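Local coordinates for fiber protein (Raptor siadenovirus a, PDB 5FJL) that probably attaches the virion to a receptor on the host cell, acting through the trimeric head domain at the far end of the adenovirus capsid fibre, at residues A113-L118 / H167-L172; F44-G49 / I102-A107. All blocks are in the same frame, centred on the assembly; numbering follows the deposited sequence. Where two conformers were deposited one is given.

How the contacts relate
Two different ways of pairing distant strands occur in this fibre head. In contact 1 (A113-L118 / H167-L172) neighbouring strands pair in the buried interior of the trimer, with a serine hydroxyl and a water filling the gap between two direct backbone bonds. Contact 2 (F44-G49 / I102-A107) joins segments on strands 38-45 and 99-103 through a single antiparallel bridge, and no other subunit touches it. Contact 1 and contact 2 lie on opposite sides of the chain's centre; between contact 1 and contact 2 the centres are about 19 Å apart and the nearest atoms about 10 Å. They follow in series along the chain: strand 99-103 of contact 2 is succeeded by strand 115-122 of contact 1.

Contact 1: A113-L118 / H167-L172; sequences APSTAL and HPFLSL
A113 O lies at the F169 ring edge, near its plane, 4.0 Å from CD1; S115 CB packs from one side of the ring, against CD1 and CE1, the side on which H167 O stands, offset toward the rim. S115 OG lies off the edge of the H167 imidazole, near its plane, while P168 CD lies 3.3 Å above that ring plane, over its centre. With OG anti to its own carbonyl carbon (chi1 -75°), the S115 hydroxyl reaches across to donate to P168 O at 2.8 Å, approaching from above the carbonyl plane. A water donates to S115 OG at 2.8 Å, accepts from L170 N at 2.9 Å and makes a weak bond to A113 O. Direct pairing resumes on either side: A113 N to L170 O (2.8 Å) and H167 N to T116 O (3.0 Å), both nearly straight. H167 ND1 is satisfied by P114 O of the third subunit, and H167 rings of the three subunits meet one another, so this pairing is part of the trimer interface. Strand 115-122 runs between 160-171 and 127-138, with S115 backbone-bonded to M134; beyond F169, T65 continues the sheet into strand 62-67.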
ATOM      1  N   ALA A 113     -10.405   6.008  -2.151  1.00 17.57           N
ATOM      2  CA  ALA A 113      -9.963   5.064  -1.147  1.00 16.60           C
ATOM      3  C   ALA A 113      -8.551   5.456  -0.683  1.00 15.95           C
ATOM      4  O   ALA A 113      -7.897   6.315  -1.317  1.00 15.54           O
ATOM      5  CB  ALA A 113      -9.953   3.675  -1.787  1.00 18.03           C
ATOM      6  N   PRO A 114      -8.049   4.890   0.406  1.00 15.44           N
ATOM      7  CA  PRO A 114      -6.705   5.226   0.865  1.00 15.54           C
ATOM      8  C   PRO A 114      -5.636   4.572   0.026  1.00 14.89           C
ATOM      9  O   PRO A 114      -5.833   3.439  -0.436  1.00 14.87           O
ATOM     10  CB  PRO A 114      -6.637   4.671   2.287  1.00 16.86           C
ATOM     11  CG  PRO A 114      -7.456   3.483   2.180  1.00 18.00           C
ATOM     12  CD  PRO A 114      -8.654   3.909   1.338  1.00 17.25           C
ATOM     13  N   SER A 115      -4.519   5.254  -0.127  1.00 14.36           N
ATOM     14  CA  SER A 115      -3.319   4.703  -0.796  1.00 14.13           C
ATOM     15  C   SER A 115      -2.095   4.921   0.059  1.00 14.90           C
ATOM     16  O   SER A 115      -2.009   5.843   0.857  1.00 15.92           O
ATOM     17  CB  SER A 115      -3.051   5.332  -2.170  1.00 15.07           C
ATOM     18  OG  SER A 115      -3.970   4.814  -3.083  1.00 17.50           O
ATOM     19  N   THR A 116      -1.143   4.014  -0.066  1.00 14.03           N
ATOM     20  CA  THR A 116       0.076   4.051   0.682  1.00 14.20           C
ATOM     21  C   THR A 116       1.067   5.031   0.060  1.00 14.21           C
ATOM     22  O   THR A 116       1.261   5.029  -1.167  1.00 14.38           O
ATOM     23  CB  THR A 116       0.766   2.683   0.730  1.00 14.91           C
ATOM     24  OG1 THR A 116      -0.223   1.690   1.121  1.00 15.86           O
ATOM     25  CG2 THR A 116       1.901   2.660   1.697  1.00 15.32           C
ATOM     26  N   ALA A 117       1.721   5.814   0.917  1.00 14.59           N
ATOM     27  CA  ALA A 117       2.753   6.759   0.482  1.00 15.32           C
ATOM     28  C   ALA A 117       3.975   6.629   1.313  1.00 14.73           C
ATOM     29  O   ALA A 117       3.894   6.275   2.473  1.00 16.48           O
ATOM     30  CB  ALA A 117       2.269   8.183   0.624  1.00 16.05           C
ATOM     31  N   LEU A 118       5.132   6.940   0.718  1.00 15.09           N
ATOM     32  CA  LEU A 118       6.371   7.186   1.446  0.50 16.02           C
ATOM     33  C   LEU A 118       6.490   8.696   1.640  1.00 15.36           C
ATOM     34  O   LEU A 118       6.553   9.427   0.645  1.00 16.26           O
ATOM     35  CB  LEU A 118       7.582   6.689   0.649  0.50 17.34           C
ATOM     36  CG  LEU A 118       8.922   7.127   1.267  0.50 18.51           C
ATOM     37  CD1 LEU A 118       9.073   6.560   2.659  0.50 19.28           C
ATOM     38  CD2 LEU A 118      10.065   6.723   0.373  0.50 20.17           C
ATOM     39  N   HIS A 167       1.068   5.304  -4.121  1.00 14.20           N
ATOM     40  CA  HIS A 167       0.328   4.417  -5.023  1.00 14.06           C
ATOM     41  C   HIS A 167      -0.868   5.200  -5.597  1.00 14.34           C
ATOM     42  O   HIS A 167      -1.456   6.026  -4.894  1.00 14.47           O
ATOM     43  CB  HIS A 167      -0.157   3.171  -4.267  1.00 14.26           C
ATOM     44  CG  HIS A 167      -0.748   2.118  -5.152  1.00 14.87           C
ATOM     45  ND1 HIS A 167       0.020   1.282  -5.932  1.00 15.13           N
ATOM     46  CD2 HIS A 167      -2.030   1.816  -5.440  1.00 16.03           C
ATOM     47  CE1 HIS A 167      -0.760   0.497  -6.644  1.00 16.48           C
ATOM     48  NE2 HIS A 167      -2.014   0.789  -6.349  1.00 15.71           N
ATOM     49  N   PRO A 168      -1.265   4.930  -6.847  1.00 14.78           N
ATOM     50  CA  PRO A 168      -2.371   5.691  -7.403  1.00 15.25           C
ATOM     51  C   PRO A 168      -3.640   5.595  -6.554  1.00 15.01           C
ATOM     52  O   PRO A 168      -3.883   4.608  -5.856  1.00 15.09           O
ATOM     53  CB  PRO A 168      -2.572   5.036  -8.774  1.00 16.56           C
ATOM     54  CG  PRO A 168      -1.204   4.575  -9.149  1.00 16.57           C
ATOM     55  CD  PRO A 168      -0.643   4.049  -7.848  1.00 15.75           C
ATOM     56  N   PHE A 169      -4.482   6.619  -6.658  1.00 15.66           N
ATOM     57  CA  PHE A 169      -5.708   6.680  -5.889  1.00 16.05           C
ATOM     58  C   PHE A 169      -6.887   6.067  -6.634  1.00 17.48           C
ATOM     59  O   PHE A 169      -7.132   6.457  -7.782  1.00 19.85           O
ATOM     60  CB  PHE A 169      -6.039   8.119  -5.497  1.00 16.65           C
ATOM     61  CG  PHE A 169      -5.049   8.752  -4.592  1.00 16.23           C
ATOM     62  CD1 PHE A 169      -5.143   8.574  -3.223  1.00 17.43           C
ATOM     63  CD2 PHE A 169      -3.975   9.464  -5.086  1.00 18.38           C
ATOM     64  CE1 PHE A 169      -4.244   9.147  -2.364  1.00 16.73           C
ATOM     65  CE2 PHE A 169      -3.011  10.022  -4.233  1.00 18.49           C
ATOM     66  CZ  PHE A 169      -3.157   9.856  -2.846  1.00 17.51           C
ATOM     67  N   LEU A 170      -7.604   5.139  -6.013  1.00 16.96           N
ATOM     68  CA  LEU A 170      -8.736   4.477  -6.623  1.00 17.92           C
ATOM     69  C   LEU A 170     -10.029   5.064  -6.073  1.00 18.49           C
ATOM     70  O   LEU A 170     -10.146   5.357  -4.867  1.00 18.68           O
ATOM     71  CB  LEU A 170      -8.704   2.962  -6.367  1.00 19.17           C
ATOM     72  CG  LEU A 170      -7.879   2.094  -7.305  1.00 23.22           C
ATOM     73  CD1 LEU A 170      -6.483   2.585  -7.566  1.00 27.98           C
ATOM     74  CD2 LEU A 170      -7.889   0.649  -6.792  1.00 22.13           C
ATOM     75  N   SER A 171     -11.005   5.213  -6.980  1.00 20.14           N
ATOM     76  CA  SER A 171     -12.370   5.590  -6.594  1.00 23.16           C
ATOM     77  C   SER A 171     -13.326   4.655  -7.328  1.00 23.99           C
ATOM     78  O   SER A 171     -13.151   4.418  -8.511  1.00 24.76           O
ATOM     79  CB  SER A 171     -12.690   7.024  -7.009  1.00 23.39           C
ATOM     80  OG  SER A 171     -11.744   7.987  -6.562  1.00 26.04           O
ATOM     81  N   LEU A 172     -14.274   4.093  -6.599  1.00 28.45           N
ATOM     82  CA  LEU A 172     -15.304   3.216  -7.180  1.00 31.67           C
ATOM     83  C   LEU A 172     -16.603   4.007  -7.288  1.00 36.42           C
ATOM     84  O   LEU A 172     -17.052   4.553  -6.283  1.00 41.88           O
ATOM     85  CB  LEU A 172     -15.486   1.966  -6.304  1.00 33.70           C
ATOM     86  CG  LEU A 172     -14.388   0.892  -6.274  1.00 37.58           C
ATOM     87  CD1 LEU A 172     -14.324   0.167  -7.602  1.00 37.96           C
ATOM     88  CD2 LEU A 172     -13.001   1.407  -5.895  1.00 37.64           C
TER
HETATM   89  O   HOH W   1      -6.723   4.716  -3.314  1.00 17.14           O

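Contact 2: F44-G49 / I102-A107; sequences FLTKSG and IPLEGA
L104 sets its CD1 methyl over one face of the F44 ring, a CH-pi contact 4.1 Å from CD1 to the centroid and 22° off the normal. The side chains cross at about a right angle, and F44 CD1 also touches L104 CB at 3.8 Å. L104 divides its two branches: with chi2 at 168°, CD1 extends away from CA onto the phenyl face, leaving CD2 to meet T46 CG2 at 4.1 Å. The edge of the F44 ring faces backbone instead, with E105 C in its plane. In T46, OG1 sits between the backbone N and the carbonyl carbon (chi1 64°); that puts CG2 beside L104 while OG1 bonds to G50 N and D90 OD1. K47 bends at chi3, laying its aliphatic chain across P103, CE 3.8 Å from CG, and its NZ hydrogen-bonds to F91 O. Backbones join at one antiparallel hydrogen-bonded pair, L45 N to E105 O (2.8 Å) and E105 N to L45 O (3.0 Å). Past the pair, segment 44-49 bends away in a type I beta turn from T46 to G49, closed by G49 N to T46 O, and water takes over between the segments: one molecule bridges L45 O and P103 O, another K47 N and P103 O. The bridge thus links strand 38-45, whose F44 is backbone-bonded to I52 of strand 51-59, with the 102-107 segment on strand 99-103, where L104 is bonded to P144 of strand 144-149.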
ATOM      1  N   PHE A  44      -6.073  21.512  -7.023  1.00 15.84           N
ATOM      2  CA  PHE A  44      -6.467  22.108  -5.754  1.00 16.21           C
ATOM      3  C   PHE A  44      -5.437  23.131  -5.295  1.00 16.31           C
ATOM      4  O   PHE A  44      -4.245  23.037  -5.685  1.00 17.93           O
ATOM      5  CB  PHE A  44      -6.586  21.066  -4.625  1.00 17.22           C
ATOM      6  CG  PHE A  44      -7.719  20.090  -4.781  1.00 18.37           C
ATOM      7  CD1 PHE A  44      -9.005  20.489  -4.573  1.00 19.39           C
ATOM      8  CD2 PHE A  44      -7.474  18.758  -5.117  1.00 20.34           C
ATOM      9  CE1 PHE A  44     -10.055  19.598  -4.705  1.00 20.17           C
ATOM     10  CE2 PHE A  44      -8.519  17.857  -5.232  1.00 20.84           C
ATOM     11  CZ  PHE A  44      -9.808  18.287  -5.023  1.00 20.41           C
ATOM     12  N   LEU A  45      -5.867  24.105  -4.514  1.00 16.06           N
ATOM     13  CA  LEU A  45      -5.010  25.049  -3.801  1.00 16.68           C
ATOM     14  C   LEU A  45      -4.938  24.664  -2.336  1.00 16.33           C
ATOM     15  O   LEU A  45      -5.975  24.353  -1.729  1.00 17.46           O
ATOM     16  CB  LEU A  45      -5.523  26.500  -3.909  1.00 18.49           C
ATOM     17  CG  LEU A  45      -5.151  27.324  -5.163  1.00 20.63           C
ATOM     18  CD1 LEU A  45      -3.727  27.815  -5.085  1.00 20.36           C
ATOM     19  CD2 LEU A  45      -5.364  26.576  -6.415  1.00 20.12           C
ATOM     20  N   THR A  46      -3.754  24.731  -1.766  1.00 16.46           N
ATOM     21  CA  THR A  46      -3.557  24.552  -0.324  1.00 17.12           C
ATOM     22  C   THR A  46      -3.622  25.914   0.392  1.00 18.03           C
ATOM     23  O   THR A  46      -3.603  26.983  -0.260  1.00 18.15           O
ATOM     24  CB  THR A  46      -2.186  23.948  -0.027  1.00 17.47           C
ATOM     25  OG1 THR A  46      -1.188  24.871  -0.456  1.00 18.66           O
ATOM     26  CG2 THR A  46      -1.950  22.615  -0.765  1.00 19.12           C
ATOM     27  N   LYS A  47      -3.659  25.894   1.716  1.00 18.02           N
ATOM     28  CA  LYS A  47      -3.757  27.148   2.505  1.00 19.78           C
ATOM     29  C   LYS A  47      -2.608  28.075   2.250  1.00 20.64           C
ATOM     30  O   LYS A  47      -2.817  29.293   2.261  1.00 23.50           O
ATOM     31  CB  LYS A  47      -3.879  26.886   3.988  1.00 21.20           C
ATOM     32  CG  LYS A  47      -5.222  26.305   4.333  1.00 22.36           C
ATOM     33  CD  LYS A  47      -5.529  26.359   5.833  1.00 24.46           C
ATOM     34  CE  LYS A  47      -4.739  25.370   6.618  1.00 23.38           C
ATOM     35  NZ  LYS A  47      -4.788  25.665   8.090  1.00 24.50           N
ATOM     36  N   SER A  48      -1.414  27.562   1.987  1.00 19.34           N
ATOM     37  CA  SER A  48      -0.236  28.400   1.775  1.00 20.09           C
ATOM     38  C   SER A  48      -0.140  28.860   0.315  1.00 21.93           C
ATOM     39  O   SER A  48       0.837  29.533  -0.046  1.00 25.81           O
ATOM     40  CB  SER A  48       1.052  27.677   2.174  1.00 22.08           C
ATOM     41  OG  SER A  48       1.309  26.572   1.318  1.00 22.82           O
ATOM     42  N   GLY A  49      -1.099  28.474  -0.516  1.00 20.98           N
ATOM     43  CA  GLY A  49      -1.087  28.834  -1.936  1.00 22.95           C
ATOM     44  C   GLY A  49      -0.423  27.873  -2.881  1.00 23.54           C
ATOM     45  O   GLY A  49      -0.172  28.201  -4.085  1.00 28.66           O
ATOM     46  N   ILE A 102      -5.476  18.153   5.583  1.00 15.60           N
ATOM     47  CA  ILE A 102      -5.044  19.234   4.696  1.00 15.55           C
ATOM     48  C   ILE A 102      -6.289  19.730   3.971  1.00 16.10           C
ATOM     49  O   ILE A 102      -6.766  19.090   3.047  1.00 15.69           O
ATOM     50  CB  ILE A 102      -3.989  18.704   3.683  1.00 15.89           C
ATOM     51  CG1 ILE A 102      -2.766  18.126   4.415  1.00 16.68           C
ATOM     52  CG2 ILE A 102      -3.587  19.821   2.727  1.00 16.30           C
ATOM     53  CD1 ILE A 102      -1.843  17.282   3.537  1.00 17.27           C
ATOM     54  N   PRO A 103      -6.811  20.911   4.370  1.00 15.89           N
ATOM     55  CA  PRO A 103      -7.991  21.421   3.683  1.00 16.27           C
ATOM     56  C   PRO A 103      -7.613  22.021   2.331  1.00 16.72           C
ATOM     57  O   PRO A 103      -6.567  22.695   2.241  1.00 18.51           O
ATOM     58  CB  PRO A 103      -8.495  22.525   4.651  1.00 16.46           C
ATOM     59  CG  PRO A 103      -7.301  22.933   5.360  1.00 18.46           C
ATOM     60  CD  PRO A 103      -6.455  21.691   5.550  1.00 16.52           C
ATOM     61  N   LEU A 104      -8.411  21.765   1.324  1.00 16.55           N
ATOM     62  CA  LEU A 104      -8.112  22.171  -0.045  1.00 16.47           C
ATOM     63  C   LEU A 104      -9.211  23.084  -0.576  1.00 18.49           C
ATOM     64  O   LEU A 104     -10.315  23.144  -0.014  1.00 20.34           O
ATOM     65  CB  LEU A 104      -7.959  20.927  -0.916  1.00 18.32           C
ATOM     66  CG  LEU A 104      -6.823  19.969  -0.486  1.00 19.04           C
ATOM     67  CD1 LEU A 104      -6.970  18.666  -1.231  1.00 19.35           C
ATOM     68  CD2 LEU A 104      -5.461  20.575  -0.684  1.00 18.41           C
ATOM     69  N   GLU A 105      -8.919  23.774  -1.661  1.00 17.76           N
ATOM     70  CA  GLU A 105      -9.919  24.509  -2.433  1.00 18.87           C
ATOM     71  C   GLU A 105      -9.762  24.162  -3.888  1.00 19.10           C
ATOM     72  O   GLU A 105      -8.640  24.035  -4.375  1.00 18.31           O
ATOM     73  CB  GLU A 105      -9.693  26.012  -2.254  1.00 21.44           C
ATOM     74  CG  GLU A 105      -9.999  26.503  -0.859  1.00 24.85           C
ATOM     75  CD  GLU A 105     -10.000  28.021  -0.689  1.00 34.60           C
ATOM     76  OE1 GLU A 105     -10.046  28.765  -1.691  1.00 37.82           O
ATOM     77  OE2 GLU A 105      -9.985  28.458   0.490  1.00 44.06           O
ATOM     78  N   GLY A 106     -10.867  24.021  -4.618  1.00 19.30           N
ATOM     79  CA  GLY A 106     -10.825  23.803  -6.041  1.00 18.95           C
ATOM     80  C   GLY A 106     -12.198  23.625  -6.628  1.00 19.59           C
ATOM     81  O   GLY A 106     -13.178  23.720  -5.872  1.00 21.04           O
ATOM     82  N   ALA A 107     -12.263  23.365  -7.925  1.00 19.49           N
ATOM     83  CA  ALA A 107     -13.553  23.371  -8.627  1.00 21.90           C
ATOM     84  C   ALA A 107     -14.364  22.136  -8.381  1.00 25.07           C
ATOM     85  O   ALA A 107     -15.601  22.200  -8.462  1.00 26.64           O
ATOM     86  CB  ALA A 107     -13.315  23.520 -10.083  1.00 22.12           C
TER
HETATM   87  O   HOH W   2      -6.812  25.387   0.898  1.00 27.17           O
HETATM   88  O   HOH W   3      -4.019  23.350   2.801  1.00 17.98           O